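Local structure of extracellular solute-binding protein family 5 (Brucella melitensis, 4ONY) at residues 45-51 with 249-255; 101-105 with 117-123; 140-144 with 189-193; 312-316 with 448-452; 325-329 with 553-557. The protein probably binds a solute, likely a peptide, in the periplasm and delivers it to an ABC transporter for uptake. All blocks are in the same frame, centred on the assembly; numbering follows the deposited sequence.

Interaction 1. Residues 45-51 with 249-255; sequences GSLTVGV and FDKISIE
The ring of Phe249 carries Leu47 CB on one face, a CH-pi contact in which this methylene carbon lies 3.6 Å from the ring centroid and 4° off its normal; Gly45 O sits at the ring edge. With CG trans to its backbone N (chi1 176°), Leu47 also brings CD2 to 3.8 Å from Phe249 CE2. The carboxylate of Asp250, a second flat group, receives Gly45 N from above its plane: the bond to OD2 is 3.0 Å long and nearly straight at 171°. Asp250 N returns a bond to Gly45 O, so the two residues clasp each other in the loops ahead of the paired strands. Glycine suits position 45, since at its positive phi a beta carbon would be jammed against the preceding carbonyl O. Regular backbone bonds follow, from Leu47 N to Lys251 O through to Val51 N to Glu255 O. Branched Val49 and Ile254 lie side by side on the face that also carries Leu47 and Ile252, CG2 to CG1 at 4.0 Å. The opposite face is polar: a water joins Leu47 O, Thr48 OG1 and Ser253 OG, and Thr48 CG2 rests 4.0 Å from Glu255 CD. Glu255 forms a salt bridge with Arg226, close to the bound 1-ethoxy-2-(2-ethoxyethoxy)ethane. This is a parallel strand pair bordering a mixed four-stranded sheet, with 46-52 outermost, one face apolar and the other beside a ligand pocket.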
# COMPACT_ATOMS: atom_id res chain seq x y z
N GLY A 45 30.19 -0.91 -5.68
CA GLY A 45 29.54 -0.67 -6.98
C GLY A 45 28.25 0.07 -6.76
O GLY A 45 27.78 0.20 -5.63
N SER A 46 27.68 0.58 -7.84
CA SER A 46 26.58 1.52 -7.73
C SER A 46 25.28 0.98 -8.32
O SER A 46 25.26 -0.01 -9.05
CB SER A 46 26.99 2.81 -8.45
OG SER A 46 27.11 2.55 -9.83
N LEU A 47 24.20 1.69 -8.00
CA LEU A 47 22.88 1.43 -8.54
C LEU A 47 22.33 2.76 -9.04
O LEU A 47 22.47 3.76 -8.36
CB LEU A 47 21.97 0.88 -7.46
CG LEU A 47 20.50 0.65 -7.85
CD1 LEU A 47 20.42 -0.56 -8.76
CD2 LEU A 47 19.60 0.47 -6.63
N THR A 48 21.79 2.77 -10.25
CA THR A 48 21.17 3.95 -10.83
C THR A 48 19.75 3.58 -11.23
O THR A 48 19.53 2.58 -11.94
CB THR A 48 21.97 4.47 -12.05
OG1 THR A 48 23.32 4.74 -11.63
CG2 THR A 48 21.38 5.76 -12.59
N VAL A 49 18.77 4.30 -10.69
CA VAL A 49 17.37 3.99 -10.97
C VAL A 49 16.69 5.24 -11.45
O VAL A 49 17.16 6.34 -11.13
CB VAL A 49 16.63 3.46 -9.74
CG1 VAL A 49 17.34 2.24 -9.19
CG2 VAL A 49 16.55 4.52 -8.63
N GLY A 50 15.58 5.08 -12.17
CA GLY A 50 14.80 6.19 -12.70
C GLY A 50 13.44 6.30 -12.03
O GLY A 50 12.88 5.29 -11.60
N VAL A 51 12.93 7.51 -11.92
CA VAL A 51 11.53 7.77 -11.48
C VAL A 51 10.94 8.84 -12.39
O VAL A 51 11.68 9.67 -12.93
CB VAL A 51 11.40 8.26 -10.01
CG1 VAL A 51 12.00 7.26 -9.05
CG2 VAL A 51 12.09 9.59 -9.78
N PHE A 249 25.19 -1.23 -2.02
CA PHE A 249 25.71 -0.32 -3.03
C PHE A 249 26.50 0.78 -2.34
O PHE A 249 26.07 1.30 -1.32
CB PHE A 249 24.58 0.26 -3.87
CG PHE A 249 23.76 -0.79 -4.58
CD1 PHE A 249 24.32 -1.49 -5.64
CD2 PHE A 249 22.47 -1.07 -4.17
CE1 PHE A 249 23.60 -2.47 -6.30
CE2 PHE A 249 21.75 -2.03 -4.82
CZ PHE A 249 22.32 -2.75 -5.89
N ASP A 250 27.66 1.11 -2.87
CA ASP A 250 28.41 2.22 -2.32
C ASP A 250 27.91 3.58 -2.82
O ASP A 250 28.28 4.61 -2.29
CB ASP A 250 29.93 2.07 -2.51
CG ASP A 250 30.34 1.94 -3.95
OD1 ASP A 250 29.65 2.44 -4.86
OD2 ASP A 250 31.41 1.34 -4.20
N LYS A 251 27.05 3.55 -3.85
CA LYS A 251 26.48 4.76 -4.43
C LYS A 251 25.14 4.42 -5.04
O LYS A 251 25.01 3.39 -5.71
CB LYS A 251 27.39 5.31 -5.53
CG LYS A 251 26.85 6.58 -6.15
CD LYS A 251 27.94 7.33 -6.90
CE LYS A 251 28.20 6.66 -8.23
NZ LYS A 251 28.98 7.61 -9.08
N ILE A 252 24.15 5.29 -4.81
CA ILE A 252 22.81 5.13 -5.41
C ILE A 252 22.40 6.46 -6.01
O ILE A 252 22.38 7.46 -5.30
CB ILE A 252 21.74 4.70 -4.38
CG1 ILE A 252 22.11 3.35 -3.77
CG2 ILE A 252 20.35 4.66 -5.05
CD1 ILE A 252 21.29 2.89 -2.58
N SER A 253 22.13 6.47 -7.32
CA SER A 253 21.66 7.67 -8.03
C SER A 253 20.23 7.45 -8.44
O SER A 253 19.88 6.40 -9.00
CB SER A 253 22.55 8.00 -9.24
OG SER A 253 23.94 8.01 -8.91
N ILE A 254 19.40 8.42 -8.12
CA ILE A 254 18.01 8.45 -8.55
C ILE A 254 17.85 9.58 -9.58
O ILE A 254 18.00 10.78 -9.25
CB ILE A 254 17.08 8.68 -7.33
CG1 ILE A 254 17.43 7.66 -6.24
CG2 ILE A 254 15.61 8.59 -7.74
CD1 ILE A 254 16.56 7.74 -4.99
N GLU A 255 17.58 9.18 -10.82
CA GLU A 255 17.37 10.08 -11.95
C GLU A 255 15.91 10.29 -12.25
O GLU A 255 15.08 9.37 -12.08
CB GLU A 255 18.08 9.54 -13.17
CG GLU A 255 19.56 9.54 -12.95
CD GLU A 255 20.36 9.30 -14.19
OE1 GLU A 255 19.80 8.89 -15.24
OE2 GLU A 255 21.58 9.51 -14.10
O HOH W 1 24.97 5.65 -9.06

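Interaction 2. Residues 101-105 with 117-123; sequences LLAEK and FTLNPKA
Glu104 lays its carboxylate over the side-chain amide of Asn120, the two planes stacked 14° apart and Glu104 CD 3.9 Å from Asn120 ND2. A chi1 of -171° swings CG beside the carbonyl carbon, and the extended chain carries OE1 on to Pro121, 3.3 Å from CD of that ring. The stacked groups share no direct hydrogen bond; waters serve them instead. One water donates to both Glu104 OE1 and Leu119 O, while another accepts from Asn120 ND2 and donates to Leu101 O. Asn120 suits its place because OD1 can fold back on the chain: on a lone pair in the carbonyl plane it accepts Lys122 N at 2.9 Å, making an Asx turn, while Ala123 N bonds to Asn120 O within a type I turn. Across the contact, Asn120 N hydrogen-bonds to Leu102 O. Apolar side chains meet on the buried flank, Ala103 CB with Phe117 CD1 at 3.8 Å and Leu102 CD2 with Ala123 CB, also at 3.8 Å. Thr118 OG1 hydrogen-bonds to Ser168 outside these segments, but its carbonyl is the pivot of the pairing: Thr118 O takes Glu104 N at 2.7 Å, bent, and Lys105 N at 3.2 Å, straighter. Thr118 N completes the pair with Lys105 O. Two residues thus face one, which is a classic beta bulge in an antiparallel hairpin formed by strands 97-108 and 114-119.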
# COMPACT_ATOMS: atom_id res chain seq x y z
N LEU A 101 16.87 -0.46 15.82
CA LEU A 101 17.70 0.38 14.91
C LEU A 101 18.33 1.45 15.80
O LEU A 101 19.17 1.10 16.66
CB LEU A 101 16.90 0.93 13.75
CG LEU A 101 17.68 1.65 12.64
CD1 LEU A 101 18.65 0.68 12.00
CD2 LEU A 101 16.72 2.27 11.60
N LEU A 102 17.85 2.70 15.75
CA LEU A 102 18.43 3.71 16.67
C LEU A 102 18.19 3.33 18.13
O LEU A 102 19.06 3.56 18.99
CB LEU A 102 17.92 5.12 16.37
CG LEU A 102 18.49 5.82 15.13
CD1 LEU A 102 17.73 7.09 14.82
CD2 LEU A 102 19.96 6.17 15.32
N ALA A 103 17.01 2.78 18.41
CA ALA A 103 16.72 2.21 19.71
C ALA A 103 17.26 0.77 19.77
O ALA A 103 16.86 -0.08 18.98
CB ALA A 103 15.23 2.23 19.97
N GLU A 104 18.19 0.53 20.67
CA GLU A 104 18.76 -0.80 20.84
C GLU A 104 17.78 -1.70 21.58
O GLU A 104 17.73 -2.89 21.31
CB GLU A 104 20.08 -0.73 21.61
CG GLU A 104 20.84 -2.05 21.65
CD GLU A 104 22.22 -1.93 22.32
OE1 GLU A 104 22.54 -0.88 22.92
OE2 GLU A 104 22.99 -2.89 22.23
N LYS A 105 17.03 -1.13 22.51
CA LYS A 105 16.08 -1.84 23.33
C LYS A 105 14.78 -1.08 23.45
O LYS A 105 14.75 0.13 23.37
CB LYS A 105 16.65 -2.06 24.74
CG LYS A 105 17.91 -2.90 24.79
CD LYS A 105 17.56 -4.37 24.58
CE LYS A 105 18.52 -5.13 23.65
NZ LYS A 105 19.73 -5.60 24.39
N PHE A 117 12.32 3.57 25.06
CA PHE A 117 13.37 3.18 24.13
C PHE A 117 14.69 3.50 24.75
O PHE A 117 14.82 4.57 25.39
CB PHE A 117 13.26 3.98 22.83
CG PHE A 117 11.94 3.80 22.13
CD1 PHE A 117 11.73 2.69 21.29
CD2 PHE A 117 10.93 4.73 22.27
CE1 PHE A 117 10.51 2.52 20.63
CE2 PHE A 117 9.72 4.55 21.64
CZ PHE A 117 9.51 3.46 20.81
N THR A 118 15.66 2.63 24.57
CA THR A 118 17.01 2.91 24.98
C THR A 118 17.85 2.93 23.72
O THR A 118 17.87 1.95 22.98
CB THR A 118 17.51 1.88 25.99
OG1 THR A 118 16.58 1.81 27.06
CG2 THR A 118 18.91 2.22 26.53
N LEU A 119 18.49 4.07 23.47
CA LEU A 119 19.29 4.27 22.27
C LEU A 119 20.58 3.47 22.33
O LEU A 119 21.14 3.23 23.40
CB LEU A 119 19.64 5.74 22.09
CG LEU A 119 18.45 6.72 22.04
CD1 LEU A 119 18.95 8.16 21.91
CD2 LEU A 119 17.56 6.36 20.88
N ASN A 120 21.03 3.06 21.16
CA ASN A 120 22.28 2.36 21.00
C ASN A 120 23.44 3.34 21.23
O ASN A 120 23.46 4.42 20.63
CB ASN A 120 22.34 1.81 19.58
CG ASN A 120 23.49 0.85 19.38
OD1 ASN A 120 24.66 1.20 19.69
ND2 ASN A 120 23.20 -0.33 18.86
N PRO A 121 24.37 3.01 22.12
CA PRO A 121 25.43 4.02 22.39
C PRO A 121 26.35 4.32 21.21
O PRO A 121 27.02 5.35 21.22
CB PRO A 121 26.21 3.42 23.55
CG PRO A 121 25.88 1.95 23.54
CD PRO A 121 24.47 1.84 23.00
N LYS A 122 26.37 3.46 20.20
CA LYS A 122 27.16 3.74 19.00
C LYS A 122 26.47 4.67 17.99
O LYS A 122 27.08 5.03 16.99
CB LYS A 122 27.43 2.45 18.24
CG LYS A 122 28.18 1.40 18.98
CD LYS A 122 28.16 0.12 18.13
CE LYS A 122 29.11 -0.90 18.73
NZ LYS A 122 29.25 -2.10 17.83
N ALA A 123 25.21 5.03 18.21
CA ALA A 123 24.47 5.76 17.18
C ALA A 123 25.08 7.15 16.95
O ALA A 123 25.26 7.88 17.90
CB ALA A 123 23.02 5.91 17.58
O HOH W 2 20.56 -0.97 17.89
O HOH W 3 21.53 0.66 24.64

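Interaction 3. Residues 140-144 with 189-193; sequences YDILT and MPVLP
Apolar contacts make up most of this interface, and Met189 touches both Tyr140 and Leu143. Its methyl CE lies 3.6 Å from Tyr140 CE2 and meets Leu143 CD1 tip to tip at 3.8 Å. Leu143 reaches out in the same manner to Pro190, CD1 to CG at 3.9 Å, and crosses Leu192 obliquely, with its CG 4.0 Å from Leu192 CD1. That one methyl of Leu192 wedges between two helix residues, since Ile142 CG2 also approaches it, at about a right angle. Branched aliphatic chains and a proline ring suit a surface where every touching residue is buried, and the flexible thioether can bend to follow the tyrosine ring.

A sulfur-aromatic contact is superimposed on this packing. The Met189 chain, bent at chi2 (-65°) and again at chi3, brings SD obliquely beside the Tyr140 ring, 5.5 Å from its centroid, while CB and CG lie against the phenol oxygen.

Polar contacts across the interface go through water. One water bonds to Tyr140 OH at 2.8 Å and donates to Pro190 O at 2.9 Å, giving the buried hydroxyl a polar partner beside the apolar Met189 chain. Within the helix, Thr144 OG1 donates to Tyr140 O, which also accepts Thr144 N.

The 189-193 loop, coming from helix 181-187, runs against helix 133-146, where Leu192 N bonds to Thr139 OG1; Phe171 of strand 168-173 packs edge-to-face with Tyr140.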
# COMPACT_ATOMS: atom_id res chain seq x y z
N TYR A 140 10.40 15.74 18.47
CA TYR A 140 8.93 15.84 18.72
C TYR A 140 8.50 17.30 18.91
O TYR A 140 7.40 17.71 18.49
CB TYR A 140 8.47 14.92 19.87
CG TYR A 140 8.47 13.50 19.37
CD1 TYR A 140 9.64 12.79 19.27
CD2 TYR A 140 7.30 12.91 18.89
CE1 TYR A 140 9.67 11.51 18.72
CE2 TYR A 140 7.31 11.64 18.34
CZ TYR A 140 8.49 10.92 18.26
OH TYR A 140 8.50 9.64 17.68
N ASP A 141 9.37 18.09 19.54
CA ASP A 141 9.14 19.54 19.67
C ASP A 141 9.01 20.21 18.25
O ASP A 141 7.93 20.73 17.89
CB ASP A 141 10.29 20.15 20.49
CG ASP A 141 10.17 21.66 20.65
OD1 ASP A 141 9.10 22.22 20.42
OD2 ASP A 141 11.18 22.29 20.97
N ILE A 142 10.06 20.11 17.44
CA ILE A 142 10.07 20.84 16.19
C ILE A 142 9.06 20.32 15.16
O ILE A 142 8.49 21.11 14.43
CB ILE A 142 11.48 20.95 15.57
CG1 ILE A 142 11.49 22.02 14.48
CG2 ILE A 142 11.96 19.63 14.99
CD1 ILE A 142 12.87 22.28 13.91
N LEU A 143 8.81 19.01 15.10
CA LEU A 143 7.85 18.47 14.16
C LEU A 143 6.41 18.79 14.53
O LEU A 143 5.59 18.99 13.65
CB LEU A 143 8.01 16.97 14.00
CG LEU A 143 9.27 16.52 13.28
CD1 LEU A 143 9.29 15.02 13.23
CD2 LEU A 143 9.26 17.07 11.85
N THR A 144 6.12 18.84 15.82
CA THR A 144 4.85 19.30 16.28
C THR A 144 4.62 20.78 15.90
O THR A 144 3.57 21.14 15.37
CB THR A 144 4.72 19.10 17.80
OG1 THR A 144 4.88 17.70 18.10
CG2 THR A 144 3.34 19.56 18.28
N MET A 189 8.23 7.81 12.70
CA MET A 189 8.75 9.13 12.98
C MET A 189 10.27 9.06 12.82
O MET A 189 10.88 8.08 13.21
CB MET A 189 8.43 9.58 14.41
CG MET A 189 6.99 10.01 14.64
SD MET A 189 6.60 11.51 13.69
CE MET A 189 6.85 12.75 14.95
N PRO A 190 10.87 10.10 12.27
CA PRO A 190 12.32 10.16 12.25
C PRO A 190 12.92 10.52 13.58
O PRO A 190 12.18 10.82 14.55
CB PRO A 190 12.58 11.27 11.25
CG PRO A 190 11.46 12.23 11.54
CD PRO A 190 10.27 11.34 11.76
N VAL A 191 14.25 10.46 13.65
CA VAL A 191 14.99 11.21 14.62
C VAL A 191 15.84 12.22 13.84
O VAL A 191 16.56 11.86 12.91
CB VAL A 191 15.86 10.30 15.54
CG1 VAL A 191 16.54 11.14 16.62
CG2 VAL A 191 14.99 9.25 16.20
N LEU A 192 15.74 13.48 14.28
CA LEU A 192 16.38 14.65 13.68
C LEU A 192 17.53 15.18 14.56
O LEU A 192 17.48 15.09 15.79
CB LEU A 192 15.37 15.79 13.54
CG LEU A 192 14.11 15.46 12.74
CD1 LEU A 192 13.19 16.66 12.59
CD2 LEU A 192 14.46 14.93 11.34
N PRO A 193 18.57 15.74 13.94
CA PRO A 193 19.74 16.26 14.66
C PRO A 193 19.60 17.70 15.16
O PRO A 193 19.69 18.64 14.35
CB PRO A 193 20.84 16.20 13.61
CG PRO A 193 20.14 16.36 12.31
CD PRO A 193 18.78 15.74 12.49
O HOH W 4 11.13 9.21 16.77

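Interaction 4. Residues 312-316 with 448-452; sequences GFVFN and IALAY
Phe313 and Tyr452 form the tight part of this contact, an offset stack with ring centroids 4.7 Å apart and planes inclined by 26°. The rings slide past each other from opposite directions, and Tyr452 CD2 comes to lie over one face of the Phe313 ring toward its rim, 3.4 Å from Phe313 CE2. Tyr452 can do this because its first torsion is close to fully extended (chi1 -170°), sending the ring out from the helix to the strand. Its hydroxyl is bonded to Leu331 O, so a tyrosine is well suited here: the ring stacks while its polar end finds a carbonyl in the buried interior.

The rest is looser. At the edge of the Phe313 ring, CZ points at the helix backbone, 3.9 Å from Ile448 O, and lies 4.1 Å from Ile448 CG2. Ala449 meets this edge with its CA, 4.0 Å from Phe313 CZ, and more loosely with its methyl; a small side chain here lets the phenyl edge come close to the helix backbone. Phe315 barely joins in, with CZ 4.4 Å from Tyr452 OH. On the far side of the helix, Leu450 turns away from the strand and is partly exposed.

The short segments 312-315 and 448-452 run at 67° to each other. Helix 443-458 connects the adjacent parallel strands 435-440 and 462-467, so the aromatic stack packs the helix of a beta-alpha-beta crossover on the mixed sheet of an alpha/beta lobe.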
# COMPACT_ATOMS: atom_id res chain seq x y z
N GLY A 312 -11.64 -1.87 -9.09
CA GLY A 312 -12.98 -2.34 -9.42
C GLY A 312 -13.88 -1.25 -9.92
O GLY A 312 -13.57 -0.06 -9.74
N PHE A 313 -15.02 -1.65 -10.53
CA PHE A 313 -16.08 -0.69 -10.78
C PHE A 313 -16.80 -0.52 -9.46
O PHE A 313 -16.99 -1.50 -8.74
CB PHE A 313 -17.05 -1.16 -11.84
CG PHE A 313 -16.49 -1.22 -13.21
CD1 PHE A 313 -16.27 -0.06 -13.94
CD2 PHE A 313 -16.23 -2.44 -13.82
CE1 PHE A 313 -15.79 -0.10 -15.23
CE2 PHE A 313 -15.76 -2.48 -15.15
CZ PHE A 313 -15.55 -1.30 -15.85
N VAL A 314 -17.13 0.71 -9.11
CA VAL A 314 -17.76 1.05 -7.87
C VAL A 314 -19.18 1.52 -8.10
O VAL A 314 -19.41 2.42 -8.89
CB VAL A 314 -17.01 2.16 -7.12
CG1 VAL A 314 -17.65 2.38 -5.76
CG2 VAL A 314 -15.56 1.73 -6.84
N PHE A 315 -20.13 0.88 -7.46
CA PHE A 315 -21.53 1.30 -7.51
C PHE A 315 -21.76 2.38 -6.47
O PHE A 315 -21.50 2.16 -5.28
CB PHE A 315 -22.47 0.14 -7.12
CG PHE A 315 -22.46 -1.05 -8.07
CD1 PHE A 315 -23.20 -1.03 -9.25
CD2 PHE A 315 -21.78 -2.20 -7.72
CE1 PHE A 315 -23.23 -2.13 -10.12
CE2 PHE A 315 -21.79 -3.30 -8.57
CZ PHE A 315 -22.52 -3.26 -9.77
N ASN A 316 -22.29 3.54 -6.88
CA ASN A 316 -22.79 4.51 -5.89
C ASN A 316 -24.15 4.10 -5.34
O ASN A 316 -25.19 4.45 -5.91
CB ASN A 316 -22.87 5.93 -6.45
CG ASN A 316 -23.16 6.97 -5.38
OD1 ASN A 316 -23.33 6.64 -4.20
ND2 ASN A 316 -23.27 8.24 -5.80
N ILE A 448 -11.76 -0.23 -20.62
CA ILE A 448 -12.40 -1.28 -19.81
C ILE A 448 -13.90 -1.02 -19.59
O ILE A 448 -14.70 -1.94 -19.57
CB ILE A 448 -11.63 -1.53 -18.49
CG1 ILE A 448 -12.03 -2.86 -17.89
CG2 ILE A 448 -11.83 -0.47 -17.45
CD1 ILE A 448 -11.65 -4.03 -18.76
N ALA A 449 -14.28 0.24 -19.51
CA ALA A 449 -15.69 0.59 -19.38
C ALA A 449 -16.47 0.20 -20.65
O ALA A 449 -17.60 -0.28 -20.58
CB ALA A 449 -15.84 2.05 -19.10
N LEU A 450 -15.84 0.43 -21.80
CA LEU A 450 -16.40 0.04 -23.08
C LEU A 450 -16.65 -1.44 -23.12
O LEU A 450 -17.65 -1.87 -23.63
CB LEU A 450 -15.48 0.44 -24.26
CG LEU A 450 -15.58 1.92 -24.65
CD1 LEU A 450 -14.39 2.36 -25.51
CD2 LEU A 450 -16.89 2.20 -25.41
N ALA A 451 -15.71 -2.24 -22.61
CA ALA A 451 -15.89 -3.68 -22.61
C ALA A 451 -17.07 -4.08 -21.71
O ALA A 451 -17.88 -4.91 -22.09
CB ALA A 451 -14.60 -4.38 -22.20
N TYR A 452 -17.19 -3.46 -20.53
CA TYR A 452 -18.29 -3.76 -19.63
C TYR A 452 -19.62 -3.31 -20.26
O TYR A 452 -20.63 -4.03 -20.21
CB TYR A 452 -18.06 -3.04 -18.30
CG TYR A 452 -18.94 -3.39 -17.13
CD1 TYR A 452 -19.56 -4.63 -17.02
CD2 TYR A 452 -19.08 -2.51 -16.07
CE1 TYR A 452 -20.36 -4.96 -15.93
CE2 TYR A 452 -19.84 -2.84 -14.96
CZ TYR A 452 -20.51 -4.08 -14.89
OH TYR A 452 -21.27 -4.43 -13.78

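Interaction 5. Residues 325-329 with 553-557; sequences RRVRQ and SGDYY
The turn that leads out of helix 537-553 is gripped by an arginine from helix 325-333: Arg328 takes the single atom Gly554 O side-on with two nitrogens, NE at 3.1 Å and NH2 at 2.8 Å, both near the guanidinium plane. A weak third bond runs from Arg328 NE to Asp555 O. The bend at chi3 (-58°) swings the guanidinium over its own helix, where Arg325 CA covers one face; the long, planar group suits a buried turn carbonyl, which takes two N-H groups from one side chain. Arg328 NH1 serves Phe322 O, and NH2 also lies 3.5 Å from Tyr556 CE1, the guanidinium and ring planes 12° apart.

A beta carbon on Gly554 would clash with Tyr556 CE2; its carbonyl O lies over the face of that ring. Asp555 takes positive phi (42°) as the chain leaves the helix. Its OD2 touches Gln329 CB at 3.4 Å but finds its charge partner in Arg384, while a water donates to both Asp555 OD1 and Gln329 O. Another water accepts a weak bond from Arg328 NH2 and joins Tyr556 OH. This is the turn after a helix C-terminus, its carbonyl held by a side-on arginine, just before strand 557-562.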
# COMPACT_ATOMS: atom_id res chain seq x y z
N ARG A 325 -28.94 -4.49 -3.31
CA ARG A 325 -27.78 -5.33 -3.50
C ARG A 325 -27.95 -6.47 -4.48
O ARG A 325 -26.95 -6.98 -5.01
CB ARG A 325 -27.29 -5.92 -2.18
CG ARG A 325 -28.15 -7.05 -1.63
CD ARG A 325 -27.51 -7.58 -0.31
NE ARG A 325 -28.21 -8.77 0.20
CZ ARG A 325 -27.89 -9.34 1.37
NH1 ARG A 325 -26.96 -8.78 2.13
NH2 ARG A 325 -28.49 -10.43 1.77
N ARG A 326 -29.19 -6.91 -4.67
CA ARG A 326 -29.46 -7.95 -5.66
C ARG A 326 -29.20 -7.44 -7.08
O ARG A 326 -28.75 -8.20 -7.96
CB ARG A 326 -30.93 -8.44 -5.57
CG ARG A 326 -31.26 -9.09 -4.24
CD ARG A 326 -32.74 -9.34 -4.06
NE ARG A 326 -33.45 -8.09 -4.10
CZ ARG A 326 -34.76 -7.95 -3.95
NH1 ARG A 326 -35.54 -9.02 -3.71
NH2 ARG A 326 -35.30 -6.74 -4.04
N VAL A 327 -29.52 -6.16 -7.33
CA VAL A 327 -29.23 -5.54 -8.62
C VAL A 327 -27.70 -5.42 -8.83
O VAL A 327 -27.16 -5.74 -9.91
CB VAL A 327 -29.91 -4.17 -8.72
CG1 VAL A 327 -29.47 -3.40 -9.95
CG2 VAL A 327 -31.43 -4.30 -8.69
N ARG A 328 -27.00 -4.95 -7.80
CA ARG A 328 -25.53 -4.87 -7.87
C ARG A 328 -24.92 -6.26 -8.12
O ARG A 328 -24.04 -6.40 -8.96
CB ARG A 328 -24.94 -4.25 -6.58
CG ARG A 328 -25.46 -2.82 -6.38
CD ARG A 328 -24.69 -2.08 -5.35
NE ARG A 328 -24.71 -2.75 -4.04
CZ ARG A 328 -25.54 -2.55 -3.04
NH1 ARG A 328 -26.55 -1.74 -3.15
NH2 ARG A 328 -25.34 -3.19 -1.90
N GLN A 329 -25.43 -7.27 -7.44
CA GLN A 329 -24.95 -8.64 -7.62
C GLN A 329 -25.12 -9.10 -9.08
O GLN A 329 -24.18 -9.62 -9.68
CB GLN A 329 -25.69 -9.58 -6.69
CG GLN A 329 -25.20 -11.02 -6.56
CD GLN A 329 -26.21 -11.87 -5.76
OE1 GLN A 329 -27.29 -11.39 -5.31
NE2 GLN A 329 -25.90 -13.08 -5.61
N SER A 553 -20.17 -9.57 -0.08
CA SER A 553 -21.59 -9.92 -0.06
C SER A 553 -22.50 -8.72 -0.32
O SER A 553 -23.67 -8.89 -0.60
CB SER A 553 -21.97 -10.58 1.26
OG SER A 553 -21.30 -11.82 1.43
N GLY A 554 -21.95 -7.52 -0.25
CA GLY A 554 -22.67 -6.32 -0.59
C GLY A 554 -22.59 -5.92 -2.06
O GLY A 554 -23.29 -5.00 -2.47
N ASP A 555 -21.72 -6.56 -2.84
CA ASP A 555 -21.45 -6.13 -4.22
C ASP A 555 -21.35 -4.59 -4.34
O ASP A 555 -22.04 -3.93 -5.14
CB ASP A 555 -22.48 -6.72 -5.18
CG ASP A 555 -22.34 -8.22 -5.30
OD1 ASP A 555 -21.49 -8.68 -6.11
OD2 ASP A 555 -23.07 -8.93 -4.57
N TYR A 556 -20.44 -4.02 -3.54
CA TYR A 556 -20.16 -2.60 -3.62
C TYR A 556 -19.20 -2.28 -4.75
O TYR A 556 -19.31 -1.21 -5.33
CB TYR A 556 -19.60 -2.12 -2.28
CG TYR A 556 -20.56 -2.34 -1.11
CD1 TYR A 556 -21.78 -1.71 -1.09
CD2 TYR A 556 -20.24 -3.17 -0.08
CE1 TYR A 556 -22.66 -1.89 -0.05
CE2 TYR A 556 -21.10 -3.34 0.98
CZ TYR A 556 -22.30 -2.70 1.01
OH TYR A 556 -23.17 -2.92 2.06
N TYR A 557 -18.29 -3.21 -5.04
CA TYR A 557 -17.37 -3.16 -6.15
C TYR A 557 -17.65 -4.34 -7.07
O TYR A 557 -18.14 -5.39 -6.62
CB TYR A 557 -15.92 -3.27 -5.68
CG TYR A 557 -15.28 -2.02 -5.09
CD1 TYR A 557 -15.91 -1.28 -4.12
CD2 TYR A 557 -14.05 -1.59 -5.52
CE1 TYR A 557 -15.29 -0.17 -3.57
CE2 TYR A 557 -13.45 -0.48 -4.98
CZ TYR A 557 -14.08 0.22 -4.01
OH TYR A 557 -13.52 1.33 -3.48
O HOH W 5 -25.70 -4.00 1.21
O HOH W 6 -21.84 -10.26 -8.33

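Two pairs of contacts touch, 2 with 3 and 4 with 5, while interaction 1 stands apart. Interactions 2 and 3, with centres about 16 Å apart, meet where Leu102 CD1 packs on Val191 CG2; both are nested within the loop closed by interaction 1, whose centre lies about 29 and 28 Å from theirs. Interactions 4 and 5 come later in the chain, across its centre from 2 and 3. Their segments alternate, and a probable hydrogen bond from Phe315 N to Tyr556 O joins them. Interaction 2 is a local hairpin, but 1, 4 and 5 join segments 198, 132 and 224 residues apart, consistent with the multi-lobed fold of family 5 binding proteins.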